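Local coordinates for GCN5-related N-acetyltransferase (Anabaena variabilis, PDB 2OZG), which binds coenzyme A and, going by its family, probably transfers acetyl groups to amines, perhaps those of aminoglycosides, at residues Q172-L177 and D233-S238; N49-Y54 and L63-M68; Y131-S136 and S358-R363; A296-G301 and G333-T338. All coordinates share one frame; numbering follows the deposited sequence.

Interaction 1. Residues Q172-L177 and D233-S238; sequences QQQAQL and DWVTLS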
loop_
_atom_site.group_PDB
_atom_site.type_symbol
_atom_site.label_atom_id
_atom_site.label_comp_id
_atom_site.label_asym_id
_atom_site.label_seq_id
_atom_site.Cartn_x
_atom_site.Cartn_y
_atom_site.Cartn_z
ATOM N N GLN A 172 11.835 -17.810 35.813
ATOM C CA GLN A 172 10.930 -18.303 36.854
ATOM C C GLN A 172 10.598 -17.241 37.908
ATOM O O GLN A 172 9.571 -17.361 38.567
ATOM C CB GLN A 172 11.443 -19.616 37.468
ATOM C CG GLN A 172 10.314 -20.443 38.153
ATOM C CD GLN A 172 10.590 -21.945 38.183
ATOM O OE1 GLN A 172 11.731 -22.383 38.413
ATOM N NE2 GLN A 172 9.535 -22.751 37.960
ATOM N N GLN A 173 11.445 -16.214 38.082
ATOM C CA GLN A 173 11.100 -15.097 38.983
ATOM C C GLN A 173 10.031 -14.169 38.422
ATOM O O GLN A 173 9.150 -13.778 39.121
ATOM C CB GLN A 173 12.319 -14.272 39.351
ATOM C CG GLN A 173 13.224 -14.975 40.254
ATOM C CD GLN A 173 14.532 -14.225 40.473
ATOM O OE1 GLN A 173 14.584 -13.261 41.257
ATOM N NE2 GLN A 173 15.618 -14.720 39.830
ATOM N N GLN A 174 10.157 -13.764 37.172
ATOM C CA GLN A 174 9.104 -12.977 36.497
ATOM C C GLN A 174 7.811 -13.824 36.315
ATOM O O GLN A 174 6.688 -13.323 36.382
ATOM C CB GLN A 174 9.655 -12.486 35.132
ATOM C CG GLN A 174 8.650 -11.728 34.321
ATOM C CD GLN A 174 9.262 -10.742 33.341
ATOM O OE1 GLN A 174 10.142 -9.959 33.715
ATOM N NE2 GLN A 174 8.745 -10.729 32.081
ATOM N N ALA A 175 7.987 -15.117 36.097
ATOM C CA ALA A 175 6.863 -16.051 35.848
ATOM C C ALA A 175 6.013 -16.112 37.089
ATOM O O ALA A 175 4.795 -15.891 37.064
ATOM C CB ALA A 175 7.396 -17.509 35.521
ATOM N N GLN A 176 6.672 -16.337 38.209
ATOM C CA GLN A 176 5.953 -16.494 39.469
ATOM C C GLN A 176 5.187 -15.228 39.795
ATOM O O GLN A 176 4.129 -15.302 40.402
ATOM C CB GLN A 176 6.917 -16.897 40.565
ATOM C CG GLN A 176 6.252 -17.283 41.905
ATOM C CD GLN A 176 5.888 -16.089 42.773
ATOM O OE1 GLN A 176 6.613 -15.106 42.812
ATOM N NE2 GLN A 176 4.780 -16.193 43.512
ATOM N N LEU A 177 5.697 -14.083 39.333
ATOM C CA LEU A 177 5.075 -12.748 39.573
ATOM C C LEU A 177 4.039 -12.301 38.574
ATOM O O LEU A 177 3.322 -11.313 38.809
ATOM C CB LEU A 177 6.168 -11.662 39.620
ATOM C CG LEU A 177 7.141 -11.753 40.779
ATOM C CD1 LEU A 177 8.276 -10.785 40.601
ATOM C CD2 LEU A 177 6.443 -11.518 42.100
ATOM N N ASP A 233 11.938 -12.856 23.908
ATOM C CA ASP A 233 11.730 -13.090 25.327
ATOM C C ASP A 233 12.539 -12.027 26.049
ATOM O O ASP A 233 13.546 -11.571 25.551
ATOM C CB ASP A 233 12.211 -14.502 25.715
ATOM C CG ASP A 233 11.785 -14.925 27.100
ATOM O OD1 ASP A 233 10.792 -14.350 27.635
ATOM O OD2 ASP A 233 12.424 -15.893 27.625
ATOM N N TRP A 234 12.037 -11.579 27.188
ATOM C CA TRP A 234 12.750 -10.603 27.977
ATOM C C TRP A 234 12.299 -10.790 29.412
ATOM O O TRP A 234 11.182 -11.280 29.653
ATOM C CB TRP A 234 12.475 -9.161 27.497
ATOM C CG TRP A 234 10.952 -8.816 27.473
ATOM C CD1 TRP A 234 10.129 -8.974 26.430
ATOM C CD2 TRP A 234 10.146 -8.299 28.542
ATOM N NE1 TRP A 234 8.884 -8.589 26.759
ATOM C CE2 TRP A 234 8.859 -8.201 28.068
ATOM C CE3 TRP A 234 10.390 -7.978 29.872
ATOM C CZ2 TRP A 234 7.815 -7.755 28.848
ATOM C CZ3 TRP A 234 9.384 -7.562 30.644
ATOM C CH2 TRP A 234 8.081 -7.462 30.151
ATOM N N VAL A 235 13.173 -10.354 30.336
ATOM C CA VAL A 235 12.883 -10.292 31.736
ATOM C C VAL A 235 13.441 -8.977 32.324
ATOM O O VAL A 235 14.562 -8.572 32.016
ATOM C CB VAL A 235 13.414 -11.536 32.519
ATOM C CG1 VAL A 235 13.497 -11.272 34.025
ATOM C CG2 VAL A 235 12.553 -12.758 32.231
ATOM N N THR A 236 12.617 -8.297 33.138
ATOM C CA THR A 236 13.025 -7.064 33.862
ATOM C C THR A 236 12.467 -7.182 35.276
ATOM O O THR A 236 11.228 -7.137 35.490
ATOM C CB THR A 236 12.578 -5.753 33.161
ATOM O OG1 THR A 236 11.170 -5.746 33.008
ATOM C CG2 THR A 236 13.184 -5.676 31.770
ATOM N N LEU A 237 13.359 -7.400 36.244
ATOM C CA LEU A 237 12.908 -7.613 37.628
ATOM C C LEU A 237 12.850 -6.339 38.457
ATOM O O LEU A 237 12.205 -6.318 39.502
ATOM C CB LEU A 237 13.749 -8.647 38.356
ATOM C CG LEU A 237 13.800 -10.038 37.737
ATOM C CD1 LEU A 237 14.711 -10.941 38.566
ATOM C CD2 LEU A 237 12.404 -10.630 37.630
ATOM N N SER A 238 13.458 -5.267 37.957
ATOM C CA SER A 238 13.574 -4.033 38.700
ATOM C C SER A 238 13.577 -2.872 37.724
ATOM O O SER A 238 13.789 -3.066 36.533
ATOM C CB SER A 238 14.903 -4.038 39.458
ATOM O OG SER A 238 15.981 -3.983 38.531
#
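Helix 172-177 passes almost square to strand 233-236, the two short axes 80° apart and 8.7 Å at closest approach, with Gln174 lying above Val235. This is helix-on-strand packing, the strand belonging to the second GNAT-type domain, and one glutamine makes most of it. Gln174 has its CG anti to the backbone N (chi1 177°), which sends an extended side chain off the helix and down to the strand. There OE1 accepts the backbone N of Thr236 at 3.0 Å, a fairly straight bond lying in the amide's carbonyl plane. The same oxygen rests against Val235, 3.4 Å from its CA. The other branch of the amide, NE2, sits over one face of the Trp234 indole, 3.5 Å from CZ3, and is hydrogen-bonded to the hydroxyl of Tyr181; amide and ring planes are 65° apart. With both ends of the buried amide bonded, its polar atoms are satisfied and its rotation is fixed. Trp234 itself is held by NE1, which donates to the carbonyl of Lys262. Farther out, Leu237 crosses Gln173 at about a right angle. Gln173 NE2 turns back to the carbonyl of Glu169, while Gln173 OE1 lies 3.6 Å from Leu237 CD1.

Interaction 2. Residues N49-Y54 and L63-M68; sequences NFRVIY and LAILPM
Asn49, Phe50 and Arg51 run antiparallel to Leu63, Ala64 and Ile65 in a beta hairpin of the first GNAT domain. Arg51 and Leu63 form a hydrogen-bonded pair: Arg51 N gives a 2.8 Å bond to Leu63 O, and Leu63 N returns one of 3.0 Å to Arg51 O. One step on, Phe50 and Ala64 make a non-hydrogen-bonded pair, after which Ile65 N reaches Asn49 O.

On the Phe50 face of the hairpin, Ala64 CB sits over the ring, 4.0 Å from its centroid and nearer the rim than the middle, a CH-pi contact. The face carrying Arg51 is filled differently. Leu63 CD1 packs on Arg51 CB, and Ile65 CD1 lies 3.8 Å from Arg51 NE. The arginine bends at chi2 (-63°), a turn that carries its guanidinium back along the strand. NH1 then donates to Phe50 O at 2.8 Å, in the guanidinium plane but above the carbonyl plane, and also to Glu48 O, while NH2 forms a salt bridge with Glu107 of helix 96-110. These partners hold the head group beside Ile65 CD1.

Leu63 and Ile65 are backed by helix 96-110, through Thr104 among others, and Leu63 also touches Val85, which binds coenzyme A. At the other end Asn49 ND2 bonds Ile45 O. Where Asn49 leads in, a water lies doubtfully close to Asn49 OD1, at 2.5 Å, and donates to Ile65 O at 3.2 Å.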
loop_
_atom_site.group_PDB
_atom_site.type_symbol
_atom_site.label_atom_id
_atom_site.label_comp_id
_atom_site.label_asym_id
_atom_site.label_seq_id
_atom_site.Cartn_x
_atom_site.Cartn_y
_atom_site.Cartn_z
ATOM N N ASN A 49 5.190 -37.034 23.486
ATOM C CA ASN A 49 4.178 -36.010 23.685
ATOM C C ASN A 49 3.168 -35.898 22.574
ATOM O O ASN A 49 2.180 -35.186 22.706
ATOM C CB ASN A 49 4.861 -34.661 23.910
ATOM C CG ASN A 49 5.649 -34.638 25.188
ATOM O OD1 ASN A 49 5.194 -35.174 26.182
ATOM N ND2 ASN A 49 6.869 -34.082 25.150
ATOM N N PHE A 50 3.402 -36.596 21.473
ATOM C CA PHE A 50 2.413 -36.544 20.384
ATOM C C PHE A 50 1.347 -37.649 20.497
ATOM O O PHE A 50 1.561 -38.742 21.067
ATOM C CB PHE A 50 3.062 -36.548 19.031
ATOM C CG PHE A 50 3.767 -35.282 18.690
ATOM C CD1 PHE A 50 5.080 -35.098 19.053
ATOM C CD2 PHE A 50 3.153 -34.319 17.932
ATOM C CE1 PHE A 50 5.743 -33.940 18.687
ATOM C CE2 PHE A 50 3.809 -33.151 17.574
ATOM C CZ PHE A 50 5.103 -32.973 17.943
ATOM N N ARG A 51 0.169 -37.310 20.024
ATOM C CA ARG A 51 -0.989 -38.187 20.056
ATOM C C ARG A 51 -1.527 -38.198 18.657
ATOM O O ARG A 51 -1.441 -37.190 17.922
ATOM C CB ARG A 51 -2.097 -37.610 20.952
ATOM C CG ARG A 51 -1.697 -37.450 22.367
ATOM C CD ARG A 51 -1.385 -38.815 22.960
ATOM N NE ARG A 51 -0.949 -38.700 24.340
ATOM C CZ ARG A 51 0.305 -38.570 24.723
ATOM N NH1 ARG A 51 1.320 -38.559 23.867
ATOM N NH2 ARG A 51 0.547 -38.461 25.996
ATOM N N VAL A 52 -2.153 -39.313 18.329
ATOM C CA VAL A 52 -2.686 -39.536 16.984
ATOM C C VAL A 52 -4.124 -39.941 17.025
ATOM O O VAL A 52 -4.515 -40.654 17.909
ATOM C CB VAL A 52 -1.875 -40.704 16.297
ATOM C CG1 VAL A 52 -2.577 -41.209 15.056
ATOM C CG2 VAL A 52 -0.451 -40.219 15.962
ATOM N N ILE A 53 -4.920 -39.483 16.059
ATOM C CA ILE A 53 -6.284 -39.995 15.882
ATOM C C ILE A 53 -6.366 -40.730 14.542
ATOM O O ILE A 53 -5.841 -40.253 13.526
ATOM C CB ILE A 53 -7.372 -38.889 16.014
ATOM C CG1 ILE A 53 -8.767 -39.485 15.999
ATOM C CG2 ILE A 53 -7.262 -37.844 14.947
ATOM C CD1 ILE A 53 -9.829 -38.446 16.104
ATOM N N TYR A 54 -6.968 -41.918 14.565
ATOM C CA TYR A 54 -7.148 -42.715 13.373
ATOM C C TYR A 54 -8.593 -42.712 12.978
ATOM O O TYR A 54 -9.446 -42.659 13.833
ATOM C CB TYR A 54 -6.800 -44.183 13.622
ATOM C CG TYR A 54 -5.327 -44.504 13.724
ATOM C CD1 TYR A 54 -4.636 -44.355 14.914
ATOM C CD2 TYR A 54 -4.633 -45.000 12.621
ATOM C CE1 TYR A 54 -3.280 -44.671 14.991
ATOM C CE2 TYR A 54 -3.293 -45.302 12.690
ATOM C CZ TYR A 54 -2.619 -45.139 13.873
ATOM O OH TYR A 54 -1.276 -45.446 13.912
ATOM N N LEU A 63 -2.012 -34.223 17.604
ATOM C CA LEU A 63 -1.579 -33.055 18.304
ATOM C C LEU A 63 -0.425 -33.423 19.247
ATOM O O LEU A 63 -0.030 -34.608 19.362
ATOM C CB LEU A 63 -2.793 -32.410 19.059
ATOM C CG LEU A 63 -3.620 -33.351 19.990
ATOM C CD1 LEU A 63 -2.848 -33.791 21.208
ATOM C CD2 LEU A 63 -4.881 -32.719 20.486
ATOM N N ALA A 64 0.086 -32.399 19.936
ATOM C CA ALA A 64 1.037 -32.525 21.016
ATOM C C ALA A 64 0.444 -31.999 22.318
ATOM O O ALA A 64 -0.266 -30.964 22.362
ATOM C CB ALA A 64 2.328 -31.742 20.711
ATOM N N ILE A 65 0.701 -32.750 23.371
ATOM C CA ILE A 65 0.355 -32.367 24.734
ATOM C C ILE A 65 1.680 -31.962 25.428
ATOM O O ILE A 65 2.629 -32.768 25.454
ATOM C CB ILE A 65 -0.239 -33.534 25.560
ATOM C CG1 ILE A 65 -1.496 -34.104 24.915
ATOM C CG2 ILE A 65 -0.617 -33.008 26.963
ATOM C CD1 ILE A 65 -2.033 -35.281 25.707
ATOM N N LEU A 66 1.721 -30.763 26.011
ATOM C CA LEU A 66 2.913 -30.246 26.740
ATOM C C LEU A 66 2.629 -30.142 28.227
ATOM O O LEU A 66 1.965 -29.190 28.691
ATOM C CB LEU A 66 3.365 -28.856 26.184
ATOM C CG LEU A 66 3.620 -28.846 24.679
ATOM C CD1 LEU A 66 4.086 -27.469 24.183
ATOM C CD2 LEU A 66 4.654 -29.885 24.276
ATOM N N PRO A 67 3.031 -31.180 28.974
ATOM C CA PRO A 67 2.808 -31.117 30.383
ATOM C C PRO A 67 3.756 -30.175 31.054
ATOM O O PRO A 67 4.969 -30.389 31.036
ATOM C CB PRO A 67 3.001 -32.580 30.868
ATOM C CG PRO A 67 3.191 -33.400 29.647
ATOM C CD PRO A 67 3.571 -32.461 28.546
HETATM N N MSE A 68 3.206 -29.140 31.670
HETATM C CA MSE A 68 4.048 -28.150 32.308
HETATM C C MSE A 68 3.306 -27.478 33.453
HETATM O O MSE A 68 2.656 -28.141 34.231
HETATM C CB MSE A 68 4.519 -27.156 31.239
HETATM C CG MSE A 68 3.420 -26.484 30.504
HETATM SE SE MSE A 68 3.989 -25.107 29.276
HETATM C CE MSE A 68 2.668 -25.421 27.905
HETATM O O HOH W 1 2.765 -35.708 26.672
#

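Interaction 3. Residues Y131-S136 and S358-R363; sequences YEQAGS and SLFTPR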
loop_
_atom_site.group_PDB
_atom_site.type_symbol
_atom_site.label_atom_id
_atom_site.label_comp_id
_atom_site.label_asym_id
_atom_site.label_seq_id
_atom_site.Cartn_x
_atom_site.Cartn_y
_atom_site.Cartn_z
ATOM N N TYR A 131 -13.177 -25.181 26.363
ATOM C CA TYR A 131 -12.120 -24.149 26.423
ATOM C C TYR A 131 -12.788 -22.791 26.263
ATOM O O TYR A 131 -13.774 -22.669 25.536
ATOM C CB TYR A 131 -11.077 -24.287 25.289
ATOM C CG TYR A 131 -10.097 -25.423 25.459
ATOM C CD1 TYR A 131 -10.413 -26.697 25.082
ATOM C CD2 TYR A 131 -8.833 -25.193 25.988
ATOM C CE1 TYR A 131 -9.551 -27.739 25.296
ATOM C CE2 TYR A 131 -7.921 -26.232 26.170
ATOM C CZ TYR A 131 -8.276 -27.484 25.832
ATOM O OH TYR A 131 -7.386 -28.526 26.002
ATOM N N GLU A 132 -12.209 -21.762 26.903
ATOM C CA GLU A 132 -12.699 -20.405 26.700
ATOM C C GLU A 132 -11.595 -19.387 26.744
ATOM O O GLU A 132 -10.569 -19.609 27.339
ATOM C CB GLU A 132 -13.784 -20.038 27.728
ATOM C CG GLU A 132 -14.544 -18.685 27.483
ATOM C CD GLU A 132 -15.163 -18.574 26.068
ATOM O OE1 GLU A 132 -14.446 -18.147 25.139
ATOM O OE2 GLU A 132 -16.352 -18.890 25.901
ATOM N N GLN A 133 -11.815 -18.243 26.099
ATOM C CA GLN A 133 -10.858 -17.143 26.205
ATOM C C GLN A 133 -10.506 -16.935 27.649
ATOM O O GLN A 133 -11.380 -16.874 28.507
ATOM C CB GLN A 133 -11.425 -15.857 25.635
ATOM C CG GLN A 133 -11.784 -15.967 24.159
ATOM C CD GLN A 133 -12.138 -14.633 23.582
ATOM O OE1 GLN A 133 -12.441 -13.715 24.337
ATOM N NE2 GLN A 133 -12.052 -14.494 22.224
ATOM N N ALA A 134 -9.208 -16.818 27.935
ATOM C CA ALA A 134 -8.777 -16.767 29.291
ATOM C C ALA A 134 -7.513 -15.952 29.547
ATOM O O ALA A 134 -7.194 -15.687 30.701
ATOM C CB ALA A 134 -8.576 -18.186 29.793
ATOM N N GLY A 135 -6.796 -15.546 28.499
ATOM C CA GLY A 135 -5.618 -14.732 28.708
ATOM C C GLY A 135 -5.207 -14.071 27.423
ATOM O O GLY A 135 -5.681 -14.440 26.335
ATOM N N SER A 136 -4.267 -13.165 27.547
ATOM C CA SER A 136 -3.803 -12.404 26.394
ATOM C C SER A 136 -2.352 -12.603 26.003
ATOM O O SER A 136 -1.536 -13.049 26.805
ATOM C CB SER A 136 -4.027 -10.917 26.681
ATOM O OG SER A 136 -5.408 -10.674 26.950
ATOM N N SER A 358 -8.988 -14.251 35.719
ATOM C CA SER A 358 -9.148 -12.811 35.867
ATOM C C SER A 358 -9.103 -12.051 34.565
ATOM O O SER A 358 -8.856 -10.861 34.561
ATOM C CB SER A 358 -8.086 -12.184 36.812
ATOM O OG SER A 358 -7.846 -13.063 37.850
ATOM N N LEU A 359 -9.371 -12.700 33.442
ATOM C CA LEU A 359 -9.428 -11.958 32.187
ATOM C C LEU A 359 -10.581 -10.953 32.239
ATOM O O LEU A 359 -10.441 -9.792 31.804
ATOM C CB LEU A 359 -9.655 -12.936 31.001
ATOM C CG LEU A 359 -9.700 -12.261 29.636
ATOM C CD1 LEU A 359 -8.440 -11.495 29.332
ATOM C CD2 LEU A 359 -9.999 -13.269 28.539
ATOM N N PHE A 360 -11.752 -11.449 32.656
ATOM C CA PHE A 360 -12.947 -10.641 32.849
ATOM C C PHE A 360 -13.422 -10.780 34.259
ATOM O O PHE A 360 -13.263 -11.856 34.877
ATOM C CB PHE A 360 -14.041 -11.079 31.853
ATOM C CG PHE A 360 -13.642 -10.819 30.426
ATOM C CD1 PHE A 360 -13.418 -9.537 30.007
ATOM C CD2 PHE A 360 -13.468 -11.859 29.530
ATOM C CE1 PHE A 360 -13.030 -9.268 28.676
ATOM C CE2 PHE A 360 -13.096 -11.601 28.230
ATOM C CZ PHE A 360 -12.862 -10.327 27.811
ATOM N N THR A 361 -13.986 -9.686 34.786
ATOM C CA THR A 361 -14.490 -9.646 36.139
ATOM C C THR A 361 -15.831 -10.302 36.183
ATOM O O THR A 361 -16.469 -10.498 35.145
ATOM C CB THR A 361 -14.709 -8.202 36.652
ATOM O OG1 THR A 361 -15.690 -7.532 35.814
ATOM C CG2 THR A 361 -13.404 -7.420 36.712
ATOM N N PRO A 362 -16.253 -10.727 37.386
ATOM C CA PRO A 362 -17.580 -11.274 37.485
ATOM C C PRO A 362 -18.658 -10.432 36.868
ATOM O O PRO A 362 -19.525 -10.972 36.181
ATOM C CB PRO A 362 -17.766 -11.486 39.024
ATOM C CG PRO A 362 -16.427 -11.831 39.487
ATOM C CD PRO A 362 -15.474 -10.933 38.632
ATOM N N ARG A 363 -18.622 -9.127 37.125
ATOM C CA ARG A 363 -19.584 -8.192 36.556
ATOM C C ARG A 363 -19.577 -8.272 35.036
ATOM O O ARG A 363 -20.631 -8.298 34.408
ATOM C CB ARG A 363 -19.199 -6.763 36.942
ATOM C CG ARG A 363 -20.274 -5.762 36.623
ATOM C CD ARG A 363 -19.781 -4.330 36.763
ATOM N NE ARG A 363 -18.718 -3.978 35.818
ATOM C CZ ARG A 363 -18.932 -3.449 34.613
ATOM N NH1 ARG A 363 -20.164 -3.222 34.180
ATOM N NH2 ARG A 363 -17.900 -3.151 33.831
#
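Gln133 OE1 comes to the edge of the Phe360 ring, near its plane and 4.5 Å from CE2. One face of the ring is taken by the neighbouring Leu359, whose CG is 3.7 Å above the plane and displaced toward the rim. Gln133 OE1 is bonded to Arg285 and the NE2 of the same amide to Gln123, two partners that fix how the amide is turned beside the ring.

Leu359 carries the rest of the contact. Its CG stands anti to the backbone N (chi1 -179°), and from there the two methyls spread along one side of the strand backbone. CD2 lies against the peptide between Gln133 and Ala134, 3.7 Å from Ala134 N, and also touches Gln133 CB. CD1 reaches along to Ser136 OG at 3.9 Å, while Leu359 CB meets Ala134 O. No hydrogen bond joins the two segments, but helix 349-357, which leads into 358-363, supplies two: Thr357 OG1 bonds Ala134 O, and Ser354 OG bonds Gln133 O.

On the strand, Glu132 OE1 uses its anti lone pair to take Gln133 N at 2.8 Å, and forms a salt bridge with Arg127. Beyond Thr361, Arg363 forms a salt bridge with Glu388 of the second subunit. Ala134 and Gly135 both face Trp286, a classic beta bulge in strand 132-143, and against it packs the turn of the sterol carrier protein-like domain that follows the Schellman motif at Ser358.

Interaction 4. Residues A296-G301 and G333-T338; sequences ALEARG and GKSEVT. With PEG (di(hydroxyethyl)ether), chain E.
Glu298 leaves the last turn of helix 293-299 with CG anti to its carbonyl carbon (chi1 -65°) and stays extended, reaching along strand 334-338. Past CB, its CG lies 4.0 Å from Val337 CG2. The carboxylate carbon CD comes close to Val337 N, and at the tip OE2 accepts that N-H at 3.0 Å through its anti lone pair, the N-H...O angle being 167°. Glu336, whose carboxylate oxygen OE2 is 6.0 Å from Glu298 OE2, may raise the proton affinity of this group slightly. The strand is the outermost one, within this chain, of the five-stranded sheet in the sterol carrier protein-like domain, and the helix packs against it. On the inner side Leu297 CB meets Val337 CG2 at 3.7 Å, the two side chains crossing at about a right angle over Leu328. Ser335 OG donates to Leu297 O at 2.8 Å, coming from above the carbonyl plane; the same oxygen also takes the hydroxyl of Tyr302. A water between the segments donates to Glu298 O and to Ser335 O. A di(hydroxyethyl)ether, probably from the crystallisation liquor, is modelled alongside, but its position is doubtful, since its C1 is only 2.4 Å from Arg300 O.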
loop_
_atom_site.group_PDB
_atom_site.type_symbol
_atom_site.label_atom_id
_atom_site.label_comp_id
_atom_site.label_asym_id
_atom_site.label_seq_id
_atom_site.Cartn_x
_atom_site.Cartn_y
_atom_site.Cartn_z
ATOM N N ALA A 296 -8.137 -27.457 40.272
ATOM C CA ALA A 296 -7.739 -26.170 39.661
ATOM C C ALA A 296 -7.873 -25.031 40.683
ATOM O O ALA A 296 -6.940 -24.242 40.862
ATOM C CB ALA A 296 -8.556 -25.862 38.439
ATOM N N LEU A 297 -9.003 -24.986 41.375
ATOM C CA LEU A 297 -9.269 -23.959 42.380
ATOM C C LEU A 297 -8.342 -24.072 43.601
ATOM O O LEU A 297 -7.897 -23.045 44.124
ATOM C CB LEU A 297 -10.724 -23.990 42.812
ATOM C CG LEU A 297 -11.676 -23.501 41.726
ATOM C CD1 LEU A 297 -13.140 -23.835 42.065
ATOM C CD2 LEU A 297 -11.472 -22.008 41.460
ATOM N N GLU A 298 -8.032 -25.308 44.029
ATOM C CA GLU A 298 -7.146 -25.505 45.172
ATOM C C GLU A 298 -5.688 -25.246 44.850
ATOM O O GLU A 298 -4.905 -24.915 45.734
ATOM C CB GLU A 298 -7.331 -26.908 45.776
ATOM C CG GLU A 298 -8.723 -27.102 46.385
ATOM C CD GLU A 298 -8.873 -28.386 47.119
ATOM O OE1 GLU A 298 -8.114 -29.321 46.775
ATOM O OE2 GLU A 298 -9.758 -28.429 48.034
ATOM N N ALA A 299 -5.303 -25.341 43.586
ATOM C CA ALA A 299 -3.915 -25.115 43.222
ATOM C C ALA A 299 -3.544 -23.665 43.015
ATOM O O ALA A 299 -2.378 -23.303 43.130
ATOM C CB ALA A 299 -3.586 -25.915 41.984
ATOM N N ARG A 300 -4.540 -22.823 42.751
ATOM C CA ARG A 300 -4.346 -21.398 42.455
ATOM C C ARG A 300 -4.043 -20.591 43.696
ATOM O O ARG A 300 -4.465 -20.982 44.780
ATOM C CB ARG A 300 -5.688 -20.869 41.914
ATOM C CG ARG A 300 -5.682 -19.533 41.228
ATOM C CD ARG A 300 -7.085 -19.117 41.040
ATOM N NE ARG A 300 -7.283 -17.899 40.260
ATOM C CZ ARG A 300 -7.191 -16.669 40.728
ATOM N NH1 ARG A 300 -6.793 -16.445 41.970
ATOM N NH2 ARG A 300 -7.455 -15.653 39.938
ATOM N N GLY A 301 -3.293 -19.490 43.557
ATOM C CA GLY A 301 -3.131 -18.531 44.642
ATOM C C GLY A 301 -4.300 -17.554 44.660
ATOM O O GLY A 301 -4.897 -17.274 43.609
ATOM N N GLY A 333 -4.964 -16.418 51.569
ATOM C CA GLY A 333 -4.350 -16.646 50.239
ATOM C C GLY A 333 -4.509 -18.044 49.667
ATOM O O GLY A 333 -4.015 -18.335 48.570
ATOM N N LYS A 334 -5.254 -18.879 50.358
ATOM C CA LYS A 334 -5.437 -20.269 49.985
ATOM C C LYS A 334 -6.916 -20.614 49.952
ATOM O O LYS A 334 -7.709 -19.897 50.526
ATOM C CB LYS A 334 -4.740 -21.143 50.994
ATOM C CG LYS A 334 -3.317 -20.743 51.331
ATOM C CD LYS A 334 -2.749 -21.679 52.401
ATOM C CE LYS A 334 -2.718 -21.052 53.774
ATOM N NZ LYS A 334 -1.431 -20.296 53.922
ATOM N N SER A 335 -7.263 -21.678 49.219
ATOM C CA SER A 335 -8.607 -22.171 49.121
ATOM C C SER A 335 -8.747 -23.642 49.554
ATOM O O SER A 335 -7.788 -24.396 49.659
ATOM C CB SER A 335 -9.151 -22.059 47.716
ATOM O OG SER A 335 -8.452 -22.948 46.868
ATOM N N GLU A 336 -9.980 -23.992 49.847
ATOM C CA GLU A 336 -10.391 -25.350 50.115
ATOM C C GLU A 336 -11.728 -25.418 49.376
ATOM O O GLU A 336 -12.547 -24.482 49.450
ATOM C CB GLU A 336 -10.547 -25.630 51.596
ATOM C CG GLU A 336 -10.960 -27.055 51.856
ATOM C CD GLU A 336 -11.203 -27.368 53.346
ATOM O OE1 GLU A 336 -10.795 -26.528 54.199
ATOM O OE2 GLU A 336 -11.804 -28.447 53.629
ATOM N N VAL A 337 -11.914 -26.480 48.605
ATOM C CA VAL A 337 -13.106 -26.677 47.834
ATOM C C VAL A 337 -13.767 -27.955 48.342
ATOM O O VAL A 337 -13.088 -28.962 48.527
ATOM C CB VAL A 337 -12.777 -26.838 46.371
ATOM C CG1 VAL A 337 -13.999 -27.405 45.608
ATOM C CG2 VAL A 337 -12.302 -25.517 45.794
ATOM N N THR A 338 -15.065 -27.882 48.620
ATOM C CA THR A 338 -15.855 -29.046 49.096
ATOM C C THR A 338 -17.066 -29.141 48.198
ATOM O O THR A 338 -17.429 -28.178 47.529
ATOM C CB THR A 338 -16.321 -28.893 50.574
ATOM O OG1 THR A 338 -16.930 -27.612 50.741
ATOM C CG2 THR A 338 -15.166 -28.994 51.546
HETATM C C1 PEG E . -3.973 -21.654 47.027
HETATM O O1 PEG E . -5.087 -22.547 47.183
HETATM C C2 PEG E . -2.936 -21.677 48.149
HETATM O O2 PEG E . -1.610 -22.007 47.755
HETATM C C3 PEG E . -1.432 -23.106 46.841
HETATM C C4 PEG E . -2.175 -24.373 47.222
HETATM O O4 PEG E . -1.235 -25.438 47.427
HETATM O O HOH W 2 -5.371 -24.854 48.528
#

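In the fold
From the N terminus, interaction 2 comes first and closes a short hairpin within the first GNAT domain. Interaction 3 opens next, at strand 132-143, and does not close until residue 358, more than two hundred residues later, joining that domain to the sterol carrier protein-like one. Nested in this long loop are interaction 1, which ties helix 165-177 to strand 227-236 of the second GNAT domain, and then interaction 4, wholly within the sterol carrier protein-like domain. Interactions 1 and 4 follow in series, and no loops cross. Interactions 3 and 4 touch where Ser358 packs on Arg300; interactions 1 and 3 both reach the second subunit.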